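Local structure of probable intron-encoded endonuclease 1 (Wickerhamomyces canadensis, 6X1J) at residues A142-D147 with L165-F170; G150-D153 with K159-S162; E209-L214 with Y225-N230. The protein cleaves a specific DNA target as a LAGLIDADG homing endonuclease, serving the homing of the mitochondrial 21S rRNA gene intron. All coordinates share one frame; numbering follows the deposited sequence.

Interaction 1 of 3, residues A142-D147 with L165-F170; sequences AYWFMD and LHTQGF. With K (potassium ion), chain D; nucleotides of chain C.
Trp144 and Phe145, on the LAGLIDADG-type helix 138-148, pack against Leu165 and Thr167 where the chain leaves strand 163-165 for a loop on the DNA. The contact is apolar. Leu165 serves both aromatic rings with its two methyls: CD1 sits over one face of Trp144, 3.8 Å from the centroid of the six-membered ring and only 6° off its normal, a CH-pi contact. CD2 turns to the edge of Phe145, 4.0 Å from CD1 of that ring. A branched aliphatic chain suits this place because it can divide itself between two neighbours at once. Thr167 adds CG2 at the rim of the indole, 3.8 Å from Trp144 CZ2. Its chi1 of 52° puts this methyl anti to the carbonyl carbon, against the indole, and leaves OG1 on the branch that bonds Pro199 O.

Polar links hold the loop's own shape. Gln168 NE2 donates to His166 ND1 (3.3 Å, 156°), nearly in both the imidazole and amide planes, which would steady the ring with one face against DC17 of chain C, CE1 lying 3.3 Å from its C6. A type I beta turn runs from Thr167 to Phe170, and Gly169 in it lies so near DT16 of chain C that a beta carbon would run into phosphate oxygen OP2.

Helix 138-148 also brings Asp147 to a potassium ion that Asp47 binds too: the backbone O of Asp147 is 2.3 Å from the ion, and OP1 of DC17 of chain C is 2.7 Å from it.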
loop_
_atom_site.group_PDB
_atom_site.type_symbol
_atom_site.label_atom_id
_atom_site.label_comp_id
_atom_site.label_asym_id
_atom_site.label_seq_id
_atom_site.Cartn_x
_atom_site.Cartn_y
_atom_site.Cartn_z
ATOM N N ALA A 142 -0.101 7.670 -4.909
ATOM C CA ALA A 142 1.173 7.991 -4.209
ATOM C C ALA A 142 1.584 6.814 -3.342
ATOM O O ALA A 142 2.771 6.450 -3.334
ATOM C CB ALA A 142 1.055 9.243 -3.369
ATOM N N TYR A 143 0.640 6.263 -2.604
ATOM C CA TYR A 143 0.903 5.111 -1.706
ATOM C C TYR A 143 1.262 3.884 -2.546
ATOM O O TYR A 143 2.200 3.177 -2.186
ATOM C CB TYR A 143 -0.233 4.990 -0.672
ATOM C CG TYR A 143 -0.125 6.036 0.413
ATOM C CD1 TYR A 143 0.740 5.876 1.497
ATOM C CD2 TYR A 143 -0.787 7.253 0.310
ATOM C CE1 TYR A 143 0.902 6.867 2.474
ATOM C CE2 TYR A 143 -0.630 8.257 1.270
ATOM C CZ TYR A 143 0.221 8.069 2.346
ATOM O OH TYR A 143 0.339 9.064 3.281
ATOM N N TRP A 144 0.529 3.617 -3.628
ATOM C CA TRP A 144 0.834 2.505 -4.556
ATOM C C TRP A 144 2.270 2.686 -5.033
ATOM O O TRP A 144 3.042 1.735 -5.011
ATOM C CB TRP A 144 -0.113 2.570 -5.723
ATOM C CG TRP A 144 -0.027 1.432 -6.673
ATOM C CD1 TRP A 144 0.582 0.223 -6.506
ATOM C CD2 TRP A 144 -0.759 1.366 -7.898
ATOM N NE1 TRP A 144 0.319 -0.573 -7.587
ATOM C CE2 TRP A 144 -0.494 0.109 -8.457
ATOM C CE3 TRP A 144 -1.585 2.272 -8.581
ATOM C CZ2 TRP A 144 -1.054 -0.281 -9.680
ATOM C CZ3 TRP A 144 -2.103 1.910 -9.802
ATOM C CH2 TRP A 144 -1.848 0.643 -10.330
ATOM N N PHE A 145 2.617 3.901 -5.397
ATOM C CA PHE A 145 3.974 4.203 -5.920
ATOM C C PHE A 145 5.049 4.058 -4.819
ATOM O O PHE A 145 6.120 3.469 -5.073
ATOM C CB PHE A 145 3.989 5.572 -6.620
ATOM C CG PHE A 145 5.313 5.821 -7.313
ATOM C CD1 PHE A 145 5.600 5.219 -8.526
ATOM C CD2 PHE A 145 6.311 6.551 -6.689
ATOM C CE1 PHE A 145 6.856 5.340 -9.102
ATOM C CE2 PHE A 145 7.560 6.687 -7.280
ATOM C CZ PHE A 145 7.830 6.082 -8.481
ATOM N N MET A 146 4.831 4.524 -3.584
ATOM C CA MET A 146 5.882 4.387 -2.531
ATOM C C MET A 146 6.075 2.896 -2.246
ATOM O O MET A 146 7.213 2.441 -2.050
ATOM C CB MET A 146 5.515 5.166 -1.263
ATOM C CG MET A 146 5.433 6.677 -1.512
ATOM S SD MET A 146 5.225 7.736 -0.035
ATOM C CE MET A 146 3.444 7.803 0.156
ATOM N N ASP A 147 5.009 2.124 -2.339
ATOM C CA ASP A 147 5.044 0.662 -2.084
ATOM C C ASP A 147 5.768 -0.025 -3.243
ATOM O O ASP A 147 6.908 -0.542 -3.021
ATOM C CB ASP A 147 3.633 0.145 -1.842
ATOM C CG ASP A 147 3.057 0.501 -0.479
ATOM O OD1 ASP A 147 3.741 1.229 0.285
ATOM O OD2 ASP A 147 1.942 0.017 -0.168
ATOM N N LEU A 165 5.246 0.800 -12.120
ATOM C CA LEU A 165 4.541 0.154 -10.991
ATOM C C LEU A 165 4.709 -1.351 -11.154
ATOM O O LEU A 165 4.352 -1.906 -12.241
ATOM C CB LEU A 165 3.076 0.593 -10.987
ATOM C CG LEU A 165 2.857 2.068 -10.677
ATOM C CD1 LEU A 165 1.495 2.543 -11.137
ATOM C CD2 LEU A 165 2.986 2.319 -9.169
ATOM N N HIS A 166 5.232 -1.995 -10.119
ATOM C CA HIS A 166 5.538 -3.448 -10.132
ATOM C C HIS A 166 4.285 -4.240 -9.761
ATOM O O HIS A 166 4.115 -4.607 -8.574
ATOM C CB HIS A 166 6.788 -3.699 -9.291
ATOM C CG HIS A 166 8.018 -3.141 -9.937
ATOM N ND1 HIS A 166 8.645 -3.788 -10.975
ATOM C CD2 HIS A 166 8.694 -1.990 -9.748
ATOM C CE1 HIS A 166 9.681 -3.081 -11.385
ATOM N NE2 HIS A 166 9.729 -1.964 -10.647
ATOM N N THR A 167 3.480 -4.563 -10.783
ATOM C CA THR A 167 2.177 -5.278 -10.685
ATOM C C THR A 167 2.329 -6.775 -10.979
ATOM O O THR A 167 1.316 -7.409 -11.364
ATOM C CB THR A 167 1.169 -4.642 -11.642
ATOM O OG1 THR A 167 1.741 -4.555 -12.958
ATOM C CG2 THR A 167 0.735 -3.282 -11.152
ATOM N N GLN A 168 3.516 -7.349 -10.777
ATOM C CA GLN A 168 3.814 -8.742 -11.197
ATOM C C GLN A 168 2.754 -9.699 -10.648
ATOM O O GLN A 168 2.393 -10.628 -11.384
ATOM C CB GLN A 168 5.229 -9.196 -10.810
ATOM C CG GLN A 168 6.321 -8.615 -11.711
ATOM C CD GLN A 168 6.777 -7.262 -11.242
ATOM O OE1 GLN A 168 5.991 -6.531 -10.639
ATOM N NE2 GLN A 168 8.060 -6.962 -11.453
ATOM N N GLY A 169 2.278 -9.472 -9.428
ATOM C CA GLY A 169 1.342 -10.367 -8.720
ATOM C C GLY A 169 -0.063 -10.370 -9.329
ATOM O O GLY A 169 -0.863 -11.192 -8.903
ATOM N N PHE A 170 -0.406 -9.466 -10.246
ATOM C CA PHE A 170 -1.775 -9.431 -10.840
ATOM C C PHE A 170 -1.789 -10.180 -12.189
ATOM O O PHE A 170 -0.707 -10.498 -12.762
ATOM C CB PHE A 170 -2.276 -7.988 -10.988
ATOM C CG PHE A 170 -2.514 -7.285 -9.671
ATOM C CD1 PHE A 170 -3.591 -7.630 -8.880
ATOM C CD2 PHE A 170 -1.636 -6.323 -9.203
ATOM C CE1 PHE A 170 -3.785 -7.020 -7.648
ATOM C CE2 PHE A 170 -1.834 -5.708 -7.979
ATOM C CZ PHE A 170 -2.913 -6.057 -7.198
HETATM K K K D . 7.878 -2.471 -2.147
ATOM P P DC C 17 7.497 -4.383 -4.936
ATOM O OP1 DC C 17 7.086 -4.668 -3.542
ATOM O OP2 DC C 17 6.431 -4.258 -5.972
ATOM O "O5'" DC C 17 8.420 -3.080 -4.893
ATOM C "C5'" DC C 17 9.067 -2.432 -6.029
ATOM C "C4'" DC C 17 10.570 -2.450 -5.838
ATOM O "O4'" DC C 17 11.141 -3.728 -6.240
ATOM C "C3'" DC C 17 11.406 -1.368 -6.524
ATOM O "O3'" DC C 17 12.291 -0.804 -5.524
ATOM C "C2'" DC C 17 12.106 -2.133 -7.633
ATOM C "C1'" DC C 17 12.274 -3.523 -7.069
ATOM N N1 DC C 17 12.322 -4.621 -8.075
ATOM C C2 DC C 17 13.266 -5.659 -7.950
ATOM O O2 DC C 17 14.082 -5.632 -7.013
ATOM N N3 DC C 17 13.265 -6.664 -8.856
ATOM C C4 DC C 17 12.352 -6.686 -9.827
ATOM N N4 DC C 17 12.402 -7.683 -10.713
ATOM C C5 DC C 17 11.372 -5.661 -9.961
ATOM C C6 DC C 17 11.379 -4.671 -9.057
ATOM P P DT C 16 5.048 -9.780 -6.862
ATOM O OP1 DT C 16 5.815 -10.389 -5.793
ATOM O OP2 DT C 16 3.689 -9.291 -6.541
ATOM O "O5'" DT C 16 5.622 -8.437 -7.477
ATOM C "C5'" DT C 16 7.015 -8.172 -7.621
ATOM C "C4'" DT C 16 7.602 -7.586 -6.356
ATOM O "O4'" DT C 16 8.717 -8.423 -5.990
ATOM C "C3'" DT C 16 8.224 -6.223 -6.575
ATOM O "O3'" DT C 16 8.446 -5.550 -5.352
ATOM C "C2'" DT C 16 9.579 -6.576 -7.141
ATOM C "C1'" DT C 16 9.946 -7.795 -6.344
ATOM N N1 DT C 16 10.740 -8.810 -7.015
ATOM C C2 DT C 16 11.835 -9.291 -6.344
ATOM O O2 DT C 16 12.258 -8.791 -5.313
ATOM N N3 DT C 16 12.441 -10.367 -6.941
ATOM C C4 DT C 16 12.056 -11.001 -8.106
ATOM O O4 DT C 16 12.698 -11.961 -8.518
ATOM C C5 DT C 16 10.858 -10.480 -8.722
ATOM C C7 DT C 16 10.347 -11.120 -9.974
ATOM C C6 DT C 16 10.249 -9.444 -8.136
ATOM P P DA C 15 6.962 -16.357 -7.795
ATOM O OP1 DA C 15 5.854 -17.183 -7.320
ATOM O OP2 DA C 15 7.775 -16.756 -8.959
ATOM O "O5'" DA C 15 6.309 -14.930 -8.051
ATOM C "C5'" DA C 15 5.409 -14.394 -7.055
ATOM C "C4'" DA C 15 5.593 -12.903 -6.888
ATOM O "O4'" DA C 15 6.871 -12.641 -6.269
ATOM C "C3'" DA C 15 5.594 -12.097 -8.182
ATOM O "O3'" DA C 15 4.939 -10.806 -8.120
ATOM C "C2'" DA C 15 7.073 -12.007 -8.528
ATOM C "C1'" DA C 15 7.755 -11.974 -7.177
ATOM N N9 DA C 15 9.016 -12.687 -7.082
ATOM C C8 DA C 15 9.481 -13.788 -7.766
ATOM N N7 DA C 15 10.589 -14.282 -7.274
ATOM C C5 DA C 15 10.833 -13.498 -6.152
ATOM C C6 DA C 15 11.826 -13.548 -5.159
ATOM N N6 DA C 15 12.825 -14.427 -5.160
ATOM N N1 DA C 15 11.765 -12.640 -4.159
ATOM C C2 DA C 15 10.760 -11.752 -4.159
ATOM N N3 DA C 15 9.767 -11.603 -5.036
ATOM C C4 DA C 15 9.861 -12.523 -6.016
HETATM O O HOH W 1 10.480 -2.311 -2.327
HETATM O O HOH W 2 9.752 -5.122 -2.781
#

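Interaction 2 of 3, residues G150-D153 with K159-S162; sequences GKWD and KNKS. With nucleotides of chain B.
Trp152 N donates to Ser162 O across the two arms of a beta hairpin, just beyond the end of strand 149-151, in a nearly straight bond (3.1 Å, 176°). Farther out, where the arms diverge, water 3 takes over: it accepts from Asp153 N and donates to Asn160 O and Ser162 O, tying three backbone groups together.

Among the side chains, Trp152 links the hairpin to the DNA. Its CB rests 3.6 Å from Ser162 CB, and with CG anti to the backbone N (chi1 -173°) the indole extends to the nucleic acid, where NE1 donates to phosphate oxygen OP2 of DT6 of chain B at 2.9 Å. Tryptophan suits the place by pairing this N-H with a broad apolar body, whose CZ2 comes 3.3 Å from sugar atom C2' of the same nucleotide. Asn160 meets the indole in its plane, ND2 lying 3.6 Å from Trp152 CD1 with the amide turned 69° from the ring. At the other end of that amide OD1 accepts from Ser162 N, an Asx turn, and also from Ser162 OG at 2.8 Å, which would keep the amide from flipping. Asp153 sets CG 3.8 Å from methyl C7 of DT6 of chain B, while its OD2 pairs with Thr158 OG1.

The hairpin grows from two antiparallel strands of a four-stranded sheet, Gly150 of strand 149-151 pairing with Val164 of strand 163-165. Tyr202 on the next strand, 198-203, bonds to Ser162 OG and meets the Trp152 ring edge-to-face.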
loop_
_atom_site.group_PDB
_atom_site.type_symbol
_atom_site.label_atom_id
_atom_site.label_comp_id
_atom_site.label_asym_id
_atom_site.label_seq_id
_atom_site.Cartn_x
_atom_site.Cartn_y
_atom_site.Cartn_z
ATOM N N GLY A 150 8.918 2.272 -8.963
ATOM C CA GLY A 150 10.282 2.008 -9.460
ATOM C C GLY A 150 10.625 2.925 -10.610
ATOM O O GLY A 150 9.712 3.496 -11.198
ATOM N N LYS A 151 11.918 3.079 -10.882
ATOM C CA LYS A 151 12.459 3.739 -12.094
ATOM C C LYS A 151 12.604 2.696 -13.210
ATOM O O LYS A 151 12.805 1.510 -12.917
ATOM C CB LYS A 151 13.788 4.399 -11.744
ATOM C CG LYS A 151 13.673 5.551 -10.752
ATOM C CD LYS A 151 15.004 6.215 -10.527
ATOM C CE LYS A 151 15.019 7.369 -9.544
ATOM N NZ LYS A 151 16.313 8.079 -9.626
ATOM N N TRP A 152 12.482 3.119 -14.463
ATOM C CA TRP A 152 12.861 2.292 -15.631
ATOM C C TRP A 152 14.392 2.257 -15.705
ATOM O O TRP A 152 14.939 1.164 -15.887
ATOM C CB TRP A 152 12.229 2.906 -16.868
ATOM C CG TRP A 152 12.355 2.120 -18.125
ATOM C CD1 TRP A 152 12.934 2.565 -19.272
ATOM C CD2 TRP A 152 11.811 0.824 -18.413
ATOM N NE1 TRP A 152 12.822 1.611 -20.248
ATOM C CE2 TRP A 152 12.121 0.543 -19.762
ATOM C CE3 TRP A 152 11.077 -0.120 -17.691
ATOM C CZ2 TRP A 152 11.745 -0.639 -20.393
ATOM C CZ3 TRP A 152 10.699 -1.296 -18.313
ATOM C CH2 TRP A 152 11.024 -1.544 -19.649
ATOM N N ASP A 153 15.041 3.397 -15.450
ATOM C CA ASP A 153 16.510 3.585 -15.623
ATOM C C ASP A 153 17.137 4.039 -14.302
ATOM O O ASP A 153 16.847 5.179 -13.836
ATOM C CB ASP A 153 16.834 4.596 -16.737
ATOM C CG ASP A 153 18.312 4.690 -17.119
ATOM O OD1 ASP A 153 19.124 3.957 -16.526
ATOM O OD2 ASP A 153 18.638 5.492 -18.011
ATOM N N LYS A 159 18.664 10.810 -18.287
ATOM C CA LYS A 159 17.665 11.857 -18.610
ATOM C C LYS A 159 16.308 11.165 -18.792
ATOM O O LYS A 159 15.331 11.860 -19.064
ATOM C CB LYS A 159 18.185 12.645 -19.816
ATOM C CG LYS A 159 19.520 13.352 -19.575
ATOM C CD LYS A 159 19.368 14.795 -19.116
ATOM C CE LYS A 159 20.624 15.393 -18.507
ATOM N NZ LYS A 159 20.542 16.877 -18.399
ATOM N N ASN A 160 16.291 9.837 -18.777
ATOM C CA ASN A 160 15.054 9.043 -18.997
ATOM C C ASN A 160 14.345 8.897 -17.649
ATOM O O ASN A 160 14.793 8.052 -16.856
ATOM C CB ASN A 160 15.325 7.645 -19.540
ATOM C CG ASN A 160 14.079 6.873 -19.928
ATOM O OD1 ASN A 160 12.938 7.383 -19.841
ATOM N ND2 ASN A 160 14.312 5.642 -20.385
ATOM N N LYS A 161 13.264 9.650 -17.451
ATOM C CA LYS A 161 12.480 9.681 -16.172
ATOM C C LYS A 161 11.223 8.798 -16.252
ATOM O O LYS A 161 10.236 9.048 -15.465
ATOM C CB LYS A 161 12.075 11.126 -15.884
ATOM C CG LYS A 161 13.241 12.083 -15.739
ATOM C CD LYS A 161 12.818 13.527 -15.556
ATOM C CE LYS A 161 14.014 14.454 -15.481
ATOM N NZ LYS A 161 13.790 15.600 -14.572
ATOM N N SER A 162 11.228 7.797 -17.144
ATOM C CA SER A 162 10.247 6.688 -17.147
ATOM C C SER A 162 10.211 6.030 -15.753
ATOM O O SER A 162 11.258 5.903 -15.082
ATOM C CB SER A 162 10.551 5.715 -18.251
ATOM O OG SER A 162 10.352 6.344 -19.517
ATOM P P DT B 6 13.764 1.602 -24.072
ATOM O OP1 DT B 6 12.939 1.433 -25.260
ATOM O OP2 DT B 6 13.252 2.458 -22.955
ATOM O "O5'" DT B 6 14.115 0.140 -23.546
ATOM C "C5'" DT B 6 14.656 -0.809 -24.465
ATOM C "C4'" DT B 6 14.959 -2.104 -23.752
ATOM O "O4'" DT B 6 16.237 -1.950 -23.086
ATOM C "C3'" DT B 6 13.956 -2.516 -22.662
ATOM O "O3'" DT B 6 13.842 -3.942 -22.556
ATOM C "C2'" DT B 6 14.620 -2.048 -21.376
ATOM C "C1'" DT B 6 16.076 -2.340 -21.732
ATOM N N1 DT B 6 17.124 -1.702 -20.915
ATOM C C2 DT B 6 18.304 -2.395 -20.743
ATOM O O2 DT B 6 18.520 -3.494 -21.233
ATOM N N3 DT B 6 19.218 -1.766 -19.947
ATOM C C4 DT B 6 19.091 -0.544 -19.335
ATOM O O4 DT B 6 19.998 -0.130 -18.627
ATOM C C5 DT B 6 17.824 0.119 -19.534
ATOM C C7 DT B 6 17.581 1.438 -18.873
ATOM C C6 DT B 6 16.914 -0.486 -20.302
HETATM O O HOH W 3 13.799 5.816 -15.545
HETATM O O HOH W 4 17.218 4.910 -20.521
#

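Interaction 3 of 3, residues E209-L214 with Y225-N230; sequences ELFYNL and YKLLFN. With nucleotides of chain C.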
loop_
_atom_site.group_PDB
_atom_site.type_symbol
_atom_site.label_atom_id
_atom_site.label_comp_id
_atom_site.label_asym_id
_atom_site.label_seq_id
_atom_site.Cartn_x
_atom_site.Cartn_y
_atom_site.Cartn_z
ATOM N N GLU A 209 6.267 14.827 -15.782
ATOM C CA GLU A 209 5.837 16.094 -15.131
ATOM C C GLU A 209 4.415 15.907 -14.582
ATOM O O GLU A 209 4.202 16.267 -13.419
ATOM C CB GLU A 209 5.982 17.315 -16.045
ATOM C CG GLU A 209 7.401 17.906 -16.098
ATOM C CD GLU A 209 8.156 18.120 -14.781
ATOM O OE1 GLU A 209 7.691 18.913 -13.923
ATOM O OE2 GLU A 209 9.232 17.497 -14.610
ATOM N N LEU A 210 3.538 15.224 -15.323
ATOM C CA LEU A 210 2.122 14.993 -14.942
ATOM C C LEU A 210 2.104 14.132 -13.680
ATOM O O LEU A 210 1.474 14.550 -12.693
ATOM C CB LEU A 210 1.363 14.312 -16.093
ATOM C CG LEU A 210 -0.044 13.783 -15.763
ATOM C CD1 LEU A 210 -0.924 14.897 -15.224
ATOM C CD2 LEU A 210 -0.696 13.167 -16.992
ATOM N N PHE A 211 2.789 12.986 -13.716
ATOM C CA PHE A 211 2.759 11.982 -12.625
ATOM C C PHE A 211 3.291 12.640 -11.357
ATOM O O PHE A 211 2.601 12.717 -10.333
ATOM C CB PHE A 211 3.574 10.759 -12.992
ATOM C CG PHE A 211 3.395 9.609 -12.043
ATOM C CD1 PHE A 211 2.281 8.791 -12.127
ATOM C CD2 PHE A 211 4.335 9.345 -11.073
ATOM C CE1 PHE A 211 2.130 7.699 -11.283
ATOM C CE2 PHE A 211 4.171 8.271 -10.203
ATOM C CZ PHE A 211 3.087 7.433 -10.331
ATOM N N TYR A 212 4.442 13.281 -11.482
ATOM C CA TYR A 212 5.062 14.021 -10.361
ATOM C C TYR A 212 4.010 14.945 -9.747
ATOM O O TYR A 212 3.855 14.900 -8.545
ATOM C CB TYR A 212 6.290 14.792 -10.840
ATOM C CG TYR A 212 7.060 15.561 -9.790
ATOM C CD1 TYR A 212 8.097 14.967 -9.084
ATOM C CD2 TYR A 212 6.799 16.902 -9.556
ATOM C CE1 TYR A 212 8.843 15.685 -8.159
ATOM C CE2 TYR A 212 7.508 17.627 -8.613
ATOM C CZ TYR A 212 8.525 17.012 -7.901
ATOM O OH TYR A 212 9.237 17.731 -6.986
ATOM N N ASN A 213 3.364 15.785 -10.543
ATOM C CA ASN A 213 2.481 16.863 -10.029
ATOM C C ASN A 213 1.225 16.264 -9.391
ATOM O O ASN A 213 0.606 16.997 -8.574
ATOM C CB ASN A 213 2.110 17.899 -11.096
ATOM C CG ASN A 213 3.245 18.862 -11.370
ATOM O OD1 ASN A 213 3.874 19.332 -10.439
ATOM N ND2 ASN A 213 3.544 19.126 -12.633
ATOM N N LEU A 214 0.864 15.020 -9.754
ATOM C CA LEU A 214 -0.268 14.279 -9.135
ATOM C C LEU A 214 0.163 13.709 -7.789
ATOM O O LEU A 214 -0.651 13.780 -6.853
ATOM C CB LEU A 214 -0.733 13.101 -10.005
ATOM C CG LEU A 214 -1.312 13.422 -11.379
ATOM C CD1 LEU A 214 -1.573 12.124 -12.118
ATOM C CD2 LEU A 214 -2.585 14.255 -11.294
ATOM N N TYR A 225 13.065 9.699 -3.135
ATOM C CA TYR A 225 14.163 9.153 -3.956
ATOM C C TYR A 225 13.610 8.258 -5.076
ATOM O O TYR A 225 14.319 8.086 -6.101
ATOM C CB TYR A 225 15.171 8.389 -3.104
ATOM C CG TYR A 225 14.728 7.027 -2.678
ATOM C CD1 TYR A 225 14.012 6.865 -1.506
ATOM C CD2 TYR A 225 15.012 5.907 -3.444
ATOM C CE1 TYR A 225 13.610 5.606 -1.091
ATOM C CE2 TYR A 225 14.603 4.642 -3.047
ATOM C CZ TYR A 225 13.888 4.494 -1.866
ATOM O OH TYR A 225 13.463 3.261 -1.448
ATOM N N LYS A 226 12.409 7.689 -4.913
ATOM C CA LYS A 226 11.853 6.720 -5.904
ATOM C C LYS A 226 11.464 7.496 -7.156
ATOM O O LYS A 226 11.372 6.880 -8.202
ATOM C CB LYS A 226 10.649 5.955 -5.349
ATOM C CG LYS A 226 10.960 4.964 -4.241
ATOM C CD LYS A 226 9.821 4.024 -3.954
ATOM C CE LYS A 226 10.038 2.697 -4.631
ATOM N NZ LYS A 226 9.058 1.679 -4.200
ATOM N N LEU A 227 11.309 8.810 -7.021
ATOM C CA LEU A 227 10.693 9.755 -7.989
ATOM C C LEU A 227 11.737 10.753 -8.527
ATOM O O LEU A 227 11.514 11.344 -9.615
ATOM C CB LEU A 227 9.587 10.491 -7.211
ATOM C CG LEU A 227 8.583 11.294 -8.022
ATOM C CD1 LEU A 227 7.679 10.355 -8.787
ATOM C CD2 LEU A 227 7.735 12.209 -7.141
ATOM N N LEU A 228 12.795 11.004 -7.773
ATOM C CA LEU A 228 13.742 12.123 -8.009
ATOM C C LEU A 228 14.800 11.734 -9.066
ATOM O O LEU A 228 15.429 10.714 -8.924
ATOM C CB LEU A 228 14.416 12.458 -6.675
ATOM C CG LEU A 228 14.338 13.921 -6.235
ATOM C CD1 LEU A 228 15.054 14.121 -4.901
ATOM C CD2 LEU A 228 14.910 14.864 -7.290
ATOM N N PHE A 229 14.990 12.550 -10.086
ATOM C CA PHE A 229 16.155 12.487 -11.011
ATOM C C PHE A 229 16.878 13.832 -10.977
ATOM O O PHE A 229 16.301 14.810 -10.448
ATOM C CB PHE A 229 15.701 12.171 -12.434
ATOM C CG PHE A 229 14.965 10.863 -12.586
ATOM C CD1 PHE A 229 13.592 10.790 -12.373
ATOM C CD2 PHE A 229 15.652 9.705 -12.942
ATOM C CE1 PHE A 229 12.925 9.587 -12.562
ATOM C CE2 PHE A 229 14.985 8.508 -13.133
ATOM C CZ PHE A 229 13.622 8.449 -12.918
ATOM N N ASN A 230 18.077 13.889 -11.559
ATOM C CA ASN A 230 18.792 15.164 -11.829
ATOM C C ASN A 230 17.873 16.089 -12.633
ATOM O O ASN A 230 17.210 15.612 -13.571
ATOM C CB ASN A 230 20.124 14.913 -12.537
ATOM C CG ASN A 230 21.028 14.023 -11.706
ATOM O OD1 ASN A 230 21.218 14.283 -10.521
ATOM N ND2 ASN A 230 21.527 12.949 -12.302
ATOM P P DC C 18 13.259 0.445 -5.784
ATOM O OP1 DC C 18 13.466 1.131 -4.479
ATOM O OP2 DC C 18 12.812 1.263 -6.942
ATOM O "O5'" DC C 18 14.620 -0.229 -6.271
ATOM C "C5'" DC C 18 15.264 -1.169 -5.454
ATOM C "C4'" DC C 18 16.339 -1.869 -6.241
ATOM O "O4'" DC C 18 15.764 -2.769 -7.212
ATOM C "C3'" DC C 18 17.357 -1.010 -6.997
ATOM O "O3'" DC C 18 18.637 -1.127 -6.391
ATOM C "C2'" DC C 18 17.249 -1.496 -8.443
ATOM C "C1'" DC C 18 16.648 -2.879 -8.302
ATOM N N1 DC C 18 15.878 -3.380 -9.452
ATOM C C2 DC C 18 16.206 -4.616 -10.014
ATOM O O2 DC C 18 17.146 -5.271 -9.536
ATOM N N3 DC C 18 15.509 -5.060 -11.080
ATOM C C4 DC C 18 14.483 -4.346 -11.551
ATOM N N4 DC C 18 13.795 -4.847 -12.586
ATOM C C5 DC C 18 14.110 -3.099 -10.977
ATOM C C6 DC C 18 14.814 -2.668 -9.926
#
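Leu227, in the C-terminal tail, reaches across to Tyr212 and Phe211 on helix 208-215, and its side chain carries this wholly apolar contact. The bond to CB already points at the helix, and CG, set anti to the backbone N (chi1 -167°), continues the advance until it lies 3.9 Å from Tyr212 CD1. There the chain forks. CD2 goes to the tyrosine, approaching the ring obliquely and coming within 3.4 Å of CD1, a close fit for two carbons, with CE1 at 3.8 Å. CD1 takes the other way, to the edge of Phe211, where it stands near the ring plane, 4.2 Å from CD2. Leucine suits the spot because its fork lies far enough from the backbone to bridge the gap and touch residues adjacent in the helix. Replacing it with an alanine would probably open a gap beside Tyr212 CD1 and the edge of Phe211, costing the tail its apolar contact with these two rings and setting the tyrosine ring freer to turn. The two aromatics suit different depths: Phe211 is buried and purely apolar, whereas Tyr212, partly exposed, can keep a polar hydroxyl while its CD1 and CE1 pack on Leu227.

On the other flank of the tail, Tyr225 and Lys226 approach the DNA backbone: Lys226 CE passes OP1 of DC18 of chain C at 3.8 Å while NZ goes on to bond Met146 O, and Tyr225 holds its ring edge toward OP1.

Leu227 is thus wedged between elements of the second sheet-bearing half of the enzyme. Besides helix 208-215, it touches Phe145 of helix 138-148 and Leu163 of strand 163-165, while Tyr208, at the start of helix 208-215, bonds to its backbone O.

Lys226 joins interactions 1 and 3, its NZ lying 2.9 Å from Met146 O, probably a hydrogen bond, fastening the C-terminal tail to the helix that brings Asp147 to potassium. Phe145 adds an edge-to-face contact with Phe211, CD1 to CE2 3.8 Å. It also meets interaction 2, CE1 lying 3.7 Å from Gly150 N where helix 138-148 runs straight into strand 149-151. Interactions 2 and 3 meet through Lys151, whose NZ lies 2.9 Å from Leu228 O and which forms a cation-pi pair with Phe229. Interaction 1 is the one at the metal; side chains of Lys151 and Phe211 are about 13 and 14 Å from a potassium ion. Interaction 2 approaches DNA chain B, the others chain C.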